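Local coordinates for protein histidine acid phosphatase (Hafnia alvei, PDB 4ARU) that belongs to branch 2 of the histidine phosphatase superfamily and combines a mixed beta sheet with flanking helices and a largely helical part, at residues R65-Q70 with V337-V342; A101-L106 with C110-H115; A163-M168 with C189-A194; A255-M260 with G305-I310. All coordinates share one frame; numbering follows the deposited sequence. Where two conformers were deposited one is given.

Contact 1 joins the early helix 51-70 to strand 335-342, so contacts 2, 3 and 4 all fall, in that order, within the chain it brings together. Contacts 1 and 2 lie side by side, centres about 17 Å apart, and touch where Arg65 NH1 probably bonds Leu106 O at 2.9 Å. Contact 1 includes a strand of the mixed sheet, and contact 2 leads into its strand 115-116; strand 300-305 of the same sheet ends in contact 4. Contact 3 lies across the chain's centre, about 44 Å from contacts 1 and 2. Contact 4 lies near the molecule's middle, about 23 Å from contact 3; helix 243-262 carries its segment 255-260 and also touches contact 3 through Leu252.

Contact 1: residues R65-Q70 with V337-V342; sequences RERFQQ and VFERWV
Arg67 and Glu339 form the ionic part of this contact, a salt bridge in which Arg67 NH2 gives Glu339 OE2 a nearly straight bond of 3.0 Å (167° at the hydrogen). The acceptor lies in the guanidinium plane, yet the nitrogen reaches the oxygen from above the carboxylate plane, and the two planes are 67° apart. Arg67 NE adds a weak second bond to the same oxygen at 3.5 Å. With CG anti to the backbone N (chi1 172°) and the chain extended to NE, the arginine and the extended Glu339 together bridge the 13.1 Å between the axes of the helix and strand segments. Within the strand, Trp341 NE1 donates to Glu339 OE1 at 2.9 Å; the carboxylate thus has a partner on each oxygen, and its rotation is probably fixed. The apolar part is smaller. Phe68 turns its ring edge to the strand: CZ meets Val337 CG1 at 4.4 Å, and CE1 lies 4.1 Å from Glu339 OE2, so the buried charge also has an aromatic edge beside it. Val13 of strand 9-18 touches both Phe68 and Val337. Strand 335-342 is paired with strands 9-18 and 348-356 in the sheet of the histidine phosphatase fold, and segment 65-70 of helix 51-70 runs along it, almost parallel to segment 337-342.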
loop_
_atom_site.group_PDB
_atom_site.type_symbol
_atom_site.label_atom_id
_atom_site.label_comp_id
_atom_site.label_asym_id
_atom_site.label_seq_id
_atom_site.Cartn_x
_atom_site.Cartn_y
_atom_site.Cartn_z
ATOM N N ARG A 65 4.095 -18.683 -3.128
ATOM C CA ARG A 65 4.070 -20.149 -3.036
ATOM C C ARG A 65 5.480 -20.717 -2.956
ATOM O O ARG A 65 5.781 -21.519 -2.061
ATOM C CB ARG A 65 3.278 -20.791 -4.192
ATOM C CG ARG A 65 3.246 -22.315 -4.168
ATOM C CD ARG A 65 2.760 -22.805 -2.804
ATOM N NE ARG A 65 2.630 -24.263 -2.671
ATOM C CZ ARG A 65 1.592 -24.985 -3.113
ATOM N NH1 ARG A 65 0.557 -24.420 -3.728
ATOM N NH2 ARG A 65 1.587 -26.301 -2.929
ATOM N N GLU A 66 6.369 -20.284 -3.854
ATOM C CA GLU A 66 7.718 -20.824 -3.878
ATOM C C GLU A 66 8.448 -20.449 -2.590
ATOM O O GLU A 66 9.159 -21.307 -2.054
ATOM C CB GLU A 66 8.513 -20.303 -5.063
ATOM C CG GLU A 66 8.098 -20.823 -6.416
ATOM C CD GLU A 66 9.184 -20.706 -7.501
ATOM O OE1 GLU A 66 10.397 -20.679 -7.212
ATOM O OE2 GLU A 66 8.801 -20.684 -8.690
ATOM N N ARG A 67 8.290 -19.215 -2.104
ATOM C CA ARG A 67 9.027 -18.749 -0.926
ATOM C C ARG A 67 8.533 -19.538 0.285
ATOM O O ARG A 67 9.329 -20.073 1.074
ATOM C CB ARG A 67 8.773 -17.254 -0.721
ATOM C CG ARG A 67 9.322 -16.637 0.570
ATOM C CD ARG A 67 8.968 -15.151 0.522
ATOM N NE ARG A 67 9.225 -14.359 1.733
ATOM C CZ ARG A 67 9.948 -13.227 1.787
ATOM N NH1 ARG A 67 10.542 -12.695 0.703
ATOM N NH2 ARG A 67 10.072 -12.605 2.959
ATOM N N PHE A 68 7.227 -19.655 0.444
ATOM C CA PHE A 68 6.722 -20.284 1.656
ATOM C C PHE A 68 6.892 -21.807 1.652
ATOM O O PHE A 68 7.033 -22.424 2.716
ATOM C CB PHE A 68 5.281 -19.864 1.936
ATOM C CG PHE A 68 5.116 -18.355 2.117
ATOM C CD1 PHE A 68 6.042 -17.605 2.825
ATOM C CD2 PHE A 68 4.044 -17.689 1.542
ATOM C CE1 PHE A 68 5.894 -16.201 2.977
ATOM C CE2 PHE A 68 3.897 -16.317 1.686
ATOM C CZ PHE A 68 4.831 -15.577 2.371
ATOM N N GLN A 69 6.877 -22.449 0.484
ATOM C CA GLN A 69 7.216 -23.865 0.375
ATOM C C GLN A 69 8.630 -24.109 0.797
ATOM O O GLN A 69 8.940 -25.071 1.480
ATOM C CB GLN A 69 7.116 -24.337 -1.064
ATOM C CG GLN A 69 5.715 -24.686 -1.436
ATOM C CD GLN A 69 5.565 -24.899 -2.927
ATOM O OE1 GLN A 69 6.277 -24.328 -3.737
ATOM N NE2 GLN A 69 4.645 -25.724 -3.282
ATOM N N GLN A 70 9.527 -23.243 0.346
ATOM C CA GLN A 70 10.937 -23.426 0.675
ATOM C C GLN A 70 11.160 -23.332 2.191
ATOM O O GLN A 70 12.026 -24.020 2.727
ATOM C CB GLN A 70 11.766 -22.368 -0.065
ATOM C CG GLN A 70 13.276 -22.444 0.225
ATOM C CD GLN A 70 14.032 -21.262 -0.380
ATOM O OE1 GLN A 70 13.668 -20.092 -0.207
ATOM N NE2 GLN A 70 15.099 -21.574 -1.097
ATOM N N VAL A 337 4.969 -7.925 4.411
ATOM C CA VAL A 337 4.931 -9.319 4.785
ATOM C C VAL A 337 5.521 -9.415 6.165
ATOM O O VAL A 337 6.728 -9.247 6.369
ATOM C CB VAL A 337 5.703 -10.203 3.796
ATOM C CG1 VAL A 337 5.643 -11.657 4.224
ATOM C CG2 VAL A 337 5.176 -10.003 2.355
ATOM N N PHE A 338 4.669 -9.748 7.101
ATOM C CA PHE A 338 5.027 -9.939 8.508
ATOM C C PHE A 338 5.171 -11.423 8.786
ATOM O O PHE A 338 4.231 -12.190 8.541
ATOM C CB PHE A 338 3.972 -9.381 9.455
ATOM C CG PHE A 338 3.768 -7.914 9.374
ATOM C CD1 PHE A 338 2.957 -7.336 8.411
ATOM C CD2 PHE A 338 4.265 -7.109 10.412
ATOM C CE1 PHE A 338 2.784 -5.987 8.378
ATOM C CE2 PHE A 338 4.031 -5.734 10.404
ATOM C CZ PHE A 338 3.310 -5.185 9.343
ATOM N N GLU A 339 6.329 -11.858 9.282
ATOM C CA GLU A 339 6.649 -13.269 9.483
ATOM C C GLU A 339 6.858 -13.505 10.944
ATOM O O GLU A 339 7.671 -12.825 11.578
ATOM C CB GLU A 339 7.906 -13.647 8.723
ATOM C CG GLU A 339 7.712 -13.533 7.229
ATOM C CD GLU A 339 8.900 -13.939 6.376
ATOM O OE1 GLU A 339 10.029 -14.071 6.878
ATOM O OE2 GLU A 339 8.666 -14.105 5.153
ATOM N N ARG A 340 6.196 -14.525 11.456
ATOM C CA ARG A 340 6.402 -15.004 12.821
ATOM C C ARG A 340 7.349 -16.164 12.770
ATOM O O ARG A 340 7.014 -17.223 12.254
ATOM C CB ARG A 340 5.082 -15.445 13.505
ATOM C CG ARG A 340 5.268 -16.109 14.849
ATOM C CD ARG A 340 4.027 -16.876 15.294
ATOM N NE ARG A 340 4.258 -17.709 16.430
ATOM C CZ ARG A 340 4.147 -17.358 17.730
ATOM N NH1 ARG A 340 3.683 -16.181 18.106
ATOM N NH2 ARG A 340 4.446 -18.227 18.675
ATOM N N TRP A 341 8.556 -15.947 13.309
ATOM C CA TRP A 341 9.617 -16.943 13.359
ATOM C C TRP A 341 9.799 -17.366 14.797
ATOM O O TRP A 341 9.618 -16.552 15.709
ATOM C CB TRP A 341 10.926 -16.313 12.887
ATOM C CG TRP A 341 10.981 -16.067 11.454
ATOM C CD1 TRP A 341 10.601 -14.942 10.757
ATOM C CD2 TRP A 341 11.474 -16.994 10.469
ATOM N NE1 TRP A 341 10.838 -15.122 9.415
ATOM C CE2 TRP A 341 11.358 -16.368 9.216
ATOM C CE3 TRP A 341 12.006 -18.291 10.540
ATOM C CZ2 TRP A 341 11.729 -17.011 8.037
ATOM C CZ3 TRP A 341 12.375 -18.922 9.362
ATOM C CH2 TRP A 341 12.238 -18.269 8.136
ATOM N N VAL A 342 10.182 -18.611 15.029
ATOM C CA VAL A 342 10.611 -19.016 16.399
ATOM C C VAL A 342 11.947 -19.650 16.267
ATOM O O VAL A 342 12.233 -20.306 15.285
ATOM C CB VAL A 342 9.758 -20.039 17.217
ATOM C CG1 VAL A 342 8.413 -19.460 17.591
ATOM C CG2 VAL A 342 9.665 -21.407 16.536
#

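Contact 2: residues A101-L106 with C110-H115; sequences AFLAGL and CDLAIH
Leu103 CD1 sits over the faces of two successive peptide groups, 4.0 Å from Leu112 C and 3.8 Å from Ala113 C, so the flat groups here belong to the backbone of the 110-115 segment rather than to aromatic side chains. One methyl therefore rests on the extended chain as it runs past helix 93-106. At the two ends of this patch side chains join in. Leu103 CD1 also meets Ile114 CG2 at 3.8 Å, while Leu103 CD2 lies 4.1 Å from Leu112 CD1, and Leu112 CB is 4.0 Å from Leu103 CD1. Leu103 holds CG anti to its carbonyl carbon (chi1 -67°), which brings CG toward the passing chain; the fork at CG then sends CD1 to Ala113 and Ile114 and CD2 to Leu112. Val87 of strand 85-89 touches both Leu103 and Ile114 and extends the apolar cluster. The chain returns from helix to sheet here: Cys110 is tied to Cys79 by a disulfide, and His115 bonds through its backbone to strand 85-89. No hydrogen bond joins the two segments; what they share directly is apolar packing around Leu103, with the disulfide supplying a covalent restraint at the start of segment 110-115.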
loop_
_atom_site.group_PDB
_atom_site.type_symbol
_atom_site.label_atom_id
_atom_site.label_comp_id
_atom_site.label_asym_id
_atom_site.label_seq_id
_atom_site.Cartn_x
_atom_site.Cartn_y
_atom_site.Cartn_z
ATOM N N ALA A 101 -6.973 -13.462 -7.302
ATOM C CA ALA A 101 -5.808 -13.649 -8.129
ATOM C C ALA A 101 -4.627 -14.169 -7.306
ATOM O O ALA A 101 -3.834 -14.990 -7.792
ATOM C CB ALA A 101 -5.445 -12.358 -8.841
ATOM N N PHE A 102 -4.525 -13.719 -6.064
ATOM C CA PHE A 102 -3.519 -14.259 -5.145
ATOM C C PHE A 102 -3.708 -15.738 -4.927
ATOM O O PHE A 102 -2.757 -16.524 -5.077
ATOM C CB PHE A 102 -3.562 -13.501 -3.801
ATOM C CG PHE A 102 -2.846 -14.211 -2.681
ATOM C CD1 PHE A 102 -1.470 -14.192 -2.542
ATOM C CD2 PHE A 102 -3.571 -14.928 -1.744
ATOM C CE1 PHE A 102 -0.828 -14.867 -1.518
ATOM C CE2 PHE A 102 -2.946 -15.614 -0.728
ATOM C CZ PHE A 102 -1.585 -15.552 -0.574
ATOM N N LEU A 103 -4.955 -16.167 -4.678
ATOM C CA LEU A 103 -5.233 -17.600 -4.496
ATOM C C LEU A 103 -4.919 -18.375 -5.780
ATOM O O LEU A 103 -4.380 -19.483 -5.712
ATOM C CB LEU A 103 -6.699 -17.817 -4.089
ATOM C CG LEU A 103 -7.061 -17.276 -2.711
ATOM C CD1 LEU A 103 -8.571 -17.399 -2.573
ATOM C CD2 LEU A 103 -6.331 -18.031 -1.627
ATOM N N ALA A 104 -5.225 -17.812 -6.958
ATOM C CA ALA A 104 -4.981 -18.516 -8.224
ATOM C C ALA A 104 -3.478 -18.712 -8.471
ATOM O O ALA A 104 -3.113 -19.723 -9.070
ATOM C CB ALA A 104 -5.578 -17.745 -9.363
ATOM N N GLY A 105 -2.627 -17.784 -8.002
ATOM C CA GLY A 105 -1.184 -17.927 -8.142
ATOM C C GLY A 105 -0.571 -18.792 -7.057
ATOM O O GLY A 105 0.308 -19.590 -7.305
ATOM N N LEU A 106 -1.052 -18.617 -5.842
ATOM C CA LEU A 106 -0.568 -19.393 -4.696
ATOM C C LEU A 106 -0.890 -20.844 -4.800
ATOM O O LEU A 106 -0.064 -21.714 -4.421
ATOM C CB LEU A 106 -1.147 -18.840 -3.397
ATOM C CG LEU A 106 -0.535 -19.446 -2.118
ATOM C CD1 LEU A 106 0.692 -18.684 -1.735
ATOM C CD2 LEU A 106 -1.542 -19.482 -0.966
ATOM N N CYS A 110 -6.875 -24.912 -6.932
ATOM C CA CYS A 110 -7.279 -25.382 -5.642
ATOM C C CYS A 110 -8.586 -24.668 -5.331
ATOM O O CYS A 110 -8.734 -23.481 -5.655
ATOM C CB CYS A 110 -6.186 -25.053 -4.614
ATOM S SG CYS A 110 -4.621 -25.930 -5.080
ATOM N N ASP A 111 -9.490 -25.349 -4.658
ATOM C CA ASP A 111 -10.816 -24.767 -4.477
ATOM C C ASP A 111 -10.839 -23.929 -3.203
ATOM O O ASP A 111 -11.244 -24.364 -2.125
ATOM C CB ASP A 111 -11.874 -25.845 -4.492
ATOM C CG ASP A 111 -13.133 -25.443 -5.228
ATOM O OD1 ASP A 111 -13.363 -24.261 -5.535
ATOM O OD2 ASP A 111 -13.905 -26.378 -5.455
ATOM N N LEU A 112 -10.337 -22.704 -3.351
ATOM C CA LEU A 112 -10.242 -21.748 -2.263
ATOM C C LEU A 112 -11.024 -20.519 -2.666
ATOM O O LEU A 112 -11.139 -20.216 -3.831
ATOM C CB LEU A 112 -8.793 -21.394 -2.016
ATOM C CG LEU A 112 -7.891 -22.570 -1.615
ATOM C CD1 LEU A 112 -6.420 -22.176 -1.468
ATOM C CD2 LEU A 112 -8.396 -23.211 -0.338
ATOM N N ALA A 113 -11.546 -19.800 -1.676
ATOM C CA ALA A 113 -12.333 -18.604 -1.933
ATOM C C ALA A 113 -11.946 -17.582 -0.922
ATOM O O ALA A 113 -11.528 -17.897 0.181
ATOM C CB ALA A 113 -13.824 -18.903 -1.810
ATOM N N ILE A 114 -12.115 -16.327 -1.288
ATOM C CA ILE A 114 -11.846 -15.228 -0.361
ATOM C C ILE A 114 -12.976 -14.976 0.617
ATOM O O ILE A 114 -14.087 -15.474 0.463
ATOM C CB ILE A 114 -11.580 -13.907 -1.129
ATOM C CG1 ILE A 114 -12.830 -13.354 -1.787
ATOM C CG2 ILE A 114 -10.469 -14.077 -2.164
ATOM C CD1 ILE A 114 -12.665 -11.928 -2.279
ATOM N N HIS A 115 -12.649 -14.194 1.639
ATOM C CA HIS A 115 -13.615 -13.645 2.520
ATOM C C HIS A 115 -13.623 -12.128 2.429
ATOM O O HIS A 115 -12.586 -11.523 2.227
ATOM C CB HIS A 115 -13.306 -14.047 3.958
ATOM C CG HIS A 115 -13.343 -15.514 4.194
ATOM N ND1 HIS A 115 -12.327 -16.354 3.823
ATOM C CD2 HIS A 115 -14.290 -16.289 4.740
ATOM C CE1 HIS A 115 -12.639 -17.591 4.137
ATOM N NE2 HIS A 115 -13.817 -17.588 4.736
#

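Contact 3: residues A163-M168 with C189-A194; sequences ASLALM and CDFSQA
Leu165 and Phe191 make the closest apolar contact, with Leu165 CD2 in the plane of the phenyl ring at its edge, 3.9 Å from Phe191 CE2. The two side chains run at about a right angle. Phe191 CD2 also comes to 3.9 Å from Leu165 O, so the same edge passes close to the backbone too. One turn further on, Met168 CG approaches Phe191 CE2 at 4.1 Å, after which the methionine chain bends at chi2 (56°) and chi3 and carries its end away from the ring. The other leucine methyl, Leu165 CD1, lies against both CB and OG of Ser192, 3.9 Å from OG. That hydroxyl is itself hydrogen-bonded to Gln162 at the start of helix 162-172. Behind this layer stands the N-cap of the short helix 191-194. Asp190 OD1 accepts from Gln193 N at 3.0 Å, using its anti lone pair (162° at the hydrogen), and so holds the first turn from which Phe191 and Ser192 project. The Cys180-Cys189 disulfide ties down the chain just before the cap. Farther out, Phe174 meets the Phe191 ring edge-to-face. Helix 213-229 touches Leu165 and Phe191 through Ala213, and Met168 through Leu220 and Phe224, while Leu252 of helix 243-262 touches Leu165: helix 191-194 packs against helix 162-172, with helices 213-229 and 243-262 adjoining the contact.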
loop_
_atom_site.group_PDB
_atom_site.type_symbol
_atom_site.label_atom_id
_atom_site.label_comp_id
_atom_site.label_asym_id
_atom_site.label_seq_id
_atom_site.Cartn_x
_atom_site.Cartn_y
_atom_site.Cartn_z
ATOM N N ALA A 163 11.711 21.308 -8.775
ATOM C CA ALA A 163 12.131 20.540 -9.960
ATOM C C ALA A 163 11.118 19.486 -10.409
ATOM O O ALA A 163 10.818 19.326 -11.591
ATOM C CB ALA A 163 13.480 19.892 -9.702
ATOM N N SER A 164 10.560 18.760 -9.456
ATOM C CA SER A 164 9.591 17.719 -9.730
ATOM C C SER A 164 8.298 18.302 -10.299
ATOM O O SER A 164 7.711 17.765 -11.256
ATOM C CB SER A 164 9.313 16.925 -8.462
ATOM O OG SER A 164 10.456 16.187 -8.067
ATOM N N LEU A 165 7.871 19.435 -9.733
ATOM C CA LEU A 165 6.656 20.083 -10.251
ATOM C C LEU A 165 6.892 20.621 -11.660
ATOM O O LEU A 165 6.032 20.548 -12.556
ATOM C CB LEU A 165 6.177 21.172 -9.300
ATOM C CG LEU A 165 5.595 20.717 -7.968
ATOM C CD1 LEU A 165 5.225 21.861 -7.031
ATOM C CD2 LEU A 165 4.366 19.861 -8.229
ATOM N N ALA A 166 8.091 21.132 -11.914
ATOM C CA ALA A 166 8.433 21.608 -13.258
ATOM C C ALA A 166 8.467 20.459 -14.257
ATOM O O ALA A 166 8.003 20.600 -15.368
ATOM C CB ALA A 166 9.753 22.350 -13.259
ATOM N N LEU A 167 8.967 19.308 -13.808
ATOM C CA LEU A 167 8.954 18.129 -14.685
ATOM C C LEU A 167 7.529 17.681 -14.975
ATOM O O LEU A 167 7.185 17.375 -16.108
ATOM C CB LEU A 167 9.746 16.980 -14.079
ATOM C CG LEU A 167 9.742 15.646 -14.827
ATOM C CD1 LEU A 167 10.366 15.805 -16.195
ATOM C CD2 LEU A 167 10.471 14.606 -14.002
ATOM N N MET A 168 6.694 17.668 -13.957
ATOM C CA MET A 168 5.285 17.285 -14.166
ATOM C C MET A 168 4.669 18.243 -15.206
ATOM O O MET A 168 3.942 17.823 -16.112
ATOM C CB MET A 168 4.478 17.332 -12.870
ATOM C CG MET A 168 3.010 16.958 -13.035
ATOM S SD MET A 168 2.675 15.333 -13.791
ATOM C CE MET A 168 2.959 14.234 -12.442
ATOM N N CYS A 189 1.501 31.211 -16.809
ATOM C CA CYS A 189 0.795 30.107 -16.175
ATOM C C CYS A 189 1.810 29.038 -15.769
ATOM O O CYS A 189 2.287 28.249 -16.582
ATOM C CB CYS A 189 -0.243 29.540 -17.134
ATOM S SG CYS A 189 -1.416 28.354 -16.440
ATOM N N ASP A 190 2.174 29.062 -14.492
ATOM C CA ASP A 190 3.193 28.158 -13.920
ATOM C C ASP A 190 2.477 27.167 -13.006
ATOM O O ASP A 190 1.683 27.565 -12.184
ATOM C CB ASP A 190 4.221 28.994 -13.122
ATOM C CG ASP A 190 5.243 28.145 -12.392
ATOM O OD1 ASP A 190 4.989 27.747 -11.242
ATOM O OD2 ASP A 190 6.311 27.862 -12.992
ATOM N N PHE A 191 2.767 25.877 -13.155
ATOM C CA PHE A 191 2.036 24.817 -12.474
ATOM C C PHE A 191 2.070 25.019 -10.979
ATOM O O PHE A 191 1.033 24.991 -10.316
ATOM C CB PHE A 191 2.623 23.460 -12.889
ATOM C CG PHE A 191 1.846 22.249 -12.405
ATOM C CD1 PHE A 191 0.669 21.873 -13.028
ATOM C CD2 PHE A 191 2.346 21.408 -11.427
ATOM C CE1 PHE A 191 -0.007 20.736 -12.638
ATOM C CE2 PHE A 191 1.658 20.274 -11.028
ATOM C CZ PHE A 191 0.481 19.940 -11.624
ATOM N N SER A 192 3.253 25.250 -10.431
ATOM C CA SER A 192 3.399 25.463 -8.983
ATOM C C SER A 192 2.690 26.753 -8.488
ATOM O O SER A 192 1.980 26.706 -7.485
ATOM C CB SER A 192 4.881 25.505 -8.603
ATOM O OG SER A 192 5.035 25.795 -7.195
ATOM N N GLN A 193 2.883 27.862 -9.177
ATOM C CA GLN A 193 2.317 29.150 -8.781
ATOM C C GLN A 193 0.792 29.106 -8.859
ATOM O O GLN A 193 0.108 29.680 -8.019
ATOM C CB GLN A 193 2.843 30.240 -9.719
ATOM C CG GLN A 193 2.541 31.676 -9.284
ATOM C CD GLN A 193 1.094 32.087 -9.498
ATOM O OE1 GLN A 193 0.462 31.658 -10.451
ATOM N NE2 GLN A 193 0.563 32.927 -8.603
ATOM N N ALA A 194 0.285 28.449 -9.894
ATOM C CA ALA A 194 -1.159 28.364 -10.127
ATOM C C ALA A 194 -1.901 27.577 -9.043
ATOM O O ALA A 194 -3.097 27.808 -8.834
ATOM C CB ALA A 194 -1.441 27.772 -11.486
#

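Contact 4: residues A255-M260 with G305-I310; sequences AQFDLM and GHDTNI
Phe257 drives the outer edge of its ring against Asp307, and this is the tight part of the contact: CE2 and CZ each lie 3.3 Å from Asp307 OD1, and Asp307 CG is 3.4 Å from Phe257 CZ. The oxygen lies near the ring plane, while the carboxylate itself is turned 67° from it. Asp307 CG stands between the backbone N and the carbonyl carbon (chi1 47°), which folds the carboxylate back over the first turn of helix 307-317, where OD1 also takes a weak bond from Thr308 N at 2.9 Å. Packing is lighter at Thr308, where Phe257 CE2 touches the methyl CG2 at 3.8 Å; all three residues remain partly exposed. The same oxygen, Asp307 OD1, is also hydrogen-bonded to O3 of a bound L(+)-tartaric acid, probably from the crystallisation liquor, and the neighbouring His306, whose NE2 bonds Asp90, bonds its O2 through ND1. Asn309 OD1 accepts from His306 N at 2.9 Å and so steadies the backbone before the helix. His306 and Asp307 form the His-Asp signature of histidine acid phosphatases, and the tartrate is consistent with a pocket here. No hydrogen bond joins the two segments; the aspartate meets instead the C-H rim of Phe257, probably a mildly favourable contact electrostatically, while OD1 keeps its polar partners and OD2 has a long, weak ion pair with Arg18.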
loop_
_atom_site.group_PDB
_atom_site.type_symbol
_atom_site.label_atom_id
_atom_site.label_comp_id
_atom_site.label_asym_id
_atom_site.label_seq_id
_atom_site.Cartn_x
_atom_site.Cartn_y
_atom_site.Cartn_z
ATOM N N ALA A 255 5.674 11.785 -1.295
ATOM C CA ALA A 255 5.574 12.872 -0.328
ATOM C C ALA A 255 4.130 13.059 0.117
ATOM O O ALA A 255 3.846 13.243 1.298
ATOM C CB ALA A 255 6.142 14.138 -0.909
ATOM N N GLN A 256 3.198 13.032 -0.823
ATOM C CA GLN A 256 1.785 13.131 -0.488
ATOM C C GLN A 256 1.392 12.030 0.478
ATOM O O GLN A 256 0.698 12.255 1.454
ATOM C CB GLN A 256 0.958 13.128 -1.757
ATOM C CG GLN A 256 -0.508 13.366 -1.532
ATOM C CD GLN A 256 -1.268 12.138 -1.670
ATOM O OE1 GLN A 256 -1.023 11.323 -2.586
ATOM N NE2 GLN A 256 -2.210 11.942 -0.770
ATOM N N PHE A 257 1.886 10.817 0.240
ATOM C CA PHE A 257 1.595 9.694 1.117
ATOM C C PHE A 257 2.228 9.834 2.468
ATOM O O PHE A 257 1.597 9.476 3.465
ATOM C CB PHE A 257 1.946 8.354 0.415
ATOM C CG PHE A 257 0.784 7.801 -0.349
ATOM C CD1 PHE A 257 0.329 8.447 -1.527
ATOM C CD2 PHE A 257 0.100 6.716 0.110
ATOM C CE1 PHE A 257 -0.774 8.006 -2.181
ATOM C CE2 PHE A 257 -1.015 6.278 -0.551
ATOM C CZ PHE A 257 -1.451 6.922 -1.696
ATOM N N ASP A 258 3.431 10.361 2.548
ATOM C CA ASP A 258 4.062 10.593 3.841
ATOM C C ASP A 258 3.193 11.529 4.676
ATOM O O ASP A 258 2.931 11.294 5.866
ATOM C CB ASP A 258 5.441 11.211 3.647
ATOM C CG ASP A 258 6.187 11.363 4.957
ATOM O OD1 ASP A 258 6.343 10.362 5.712
ATOM O OD2 ASP A 258 6.577 12.484 5.308
ATOM N N LEU A 259 2.685 12.583 4.045
ATOM C CA LEU A 259 1.937 13.576 4.747
ATOM C C LEU A 259 0.516 13.161 5.104
ATOM O O LEU A 259 0.023 13.429 6.212
ATOM C CB LEU A 259 1.888 14.883 3.915
ATOM C CG LEU A 259 3.245 15.544 3.687
ATOM C CD1 LEU A 259 3.042 16.835 2.877
ATOM C CD2 LEU A 259 4.068 15.785 4.941
ATOM N N MET A 260 -0.153 12.512 4.167
ATOM C CA MET A 260 -1.583 12.248 4.296
ATOM C C MET A 260 -1.897 10.848 4.820
ATOM O O MET A 260 -3.025 10.572 5.241
ATOM C CB MET A 260 -2.256 12.523 2.949
ATOM C CG MET A 260 -2.011 13.950 2.440
ATOM S SD MET A 260 -2.223 15.310 3.600
ATOM C CE MET A 260 -3.901 14.933 4.074
ATOM N N GLY A 305 -5.830 -4.846 0.516
ATOM C CA GLY A 305 -6.196 -3.469 0.788
ATOM C C GLY A 305 -5.612 -2.463 -0.205
ATOM O O GLY A 305 -5.524 -2.724 -1.423
ATOM N N HIS A 306 -5.174 -1.326 0.339
ATOM C CA HIS A 306 -4.912 -0.107 -0.416
ATOM C C HIS A 306 -3.555 0.447 -0.025
ATOM O O HIS A 306 -2.983 0.090 1.037
ATOM C CB HIS A 306 -5.955 0.926 -0.127
ATOM C CG HIS A 306 -7.358 0.418 -0.297
ATOM N ND1 HIS A 306 -8.061 0.526 -1.483
ATOM C CD2 HIS A 306 -8.157 -0.269 0.552
ATOM C CE1 HIS A 306 -9.243 -0.024 -1.335
ATOM N NE2 HIS A 306 -9.342 -0.496 -0.107
ATOM N N ASP A 307 -3.002 1.259 -0.930
ATOM C CA ASP A 307 -1.747 1.938 -0.602
ATOM C C ASP A 307 -1.811 2.705 0.704
ATOM O O ASP A 307 -0.849 2.663 1.500
ATOM C CB ASP A 307 -1.231 2.828 -1.763
ATOM C CG ASP A 307 -2.269 3.739 -2.398
ATOM O OD1 ASP A 307 -3.276 4.128 -1.769
ATOM O OD2 ASP A 307 -1.994 4.180 -3.572
ATOM N N THR A 308 -2.916 3.371 0.970
ATOM C CA THR A 308 -3.040 4.110 2.208
ATOM C C THR A 308 -2.927 3.253 3.464
ATOM O O THR A 308 -2.394 3.685 4.466
ATOM C CB THR A 308 -4.333 4.920 2.248
ATOM O OG1 THR A 308 -5.439 4.031 2.150
ATOM C CG2 THR A 308 -4.425 5.916 1.097
ATOM N N ASN A 309 -3.370 1.998 3.379
ATOM C CA ASN A 309 -3.315 1.078 4.506
ATOM C C ASN A 309 -1.846 0.729 4.816
ATOM O O ASN A 309 -1.391 0.727 5.988
ATOM C CB ASN A 309 -4.078 -0.222 4.241
ATOM C CG ASN A 309 -5.539 -0.038 3.942
ATOM O OD1 ASN A 309 -6.061 -0.518 2.944
ATOM N ND2 ASN A 309 -6.241 0.637 4.842
ATOM N N ILE A 310 -1.091 0.439 3.774
ATOM C CA ILE A 310 0.328 0.129 3.966
ATOM C C ILE A 310 1.027 1.366 4.550
ATOM O O ILE A 310 1.861 1.265 5.456
ATOM C CB ILE A 310 1.006 -0.341 2.638
ATOM C CG1 ILE A 310 0.468 -1.736 2.282
ATOM C CG2 ILE A 310 2.521 -0.346 2.782
ATOM C CD1 ILE A 310 0.947 -2.262 0.945
#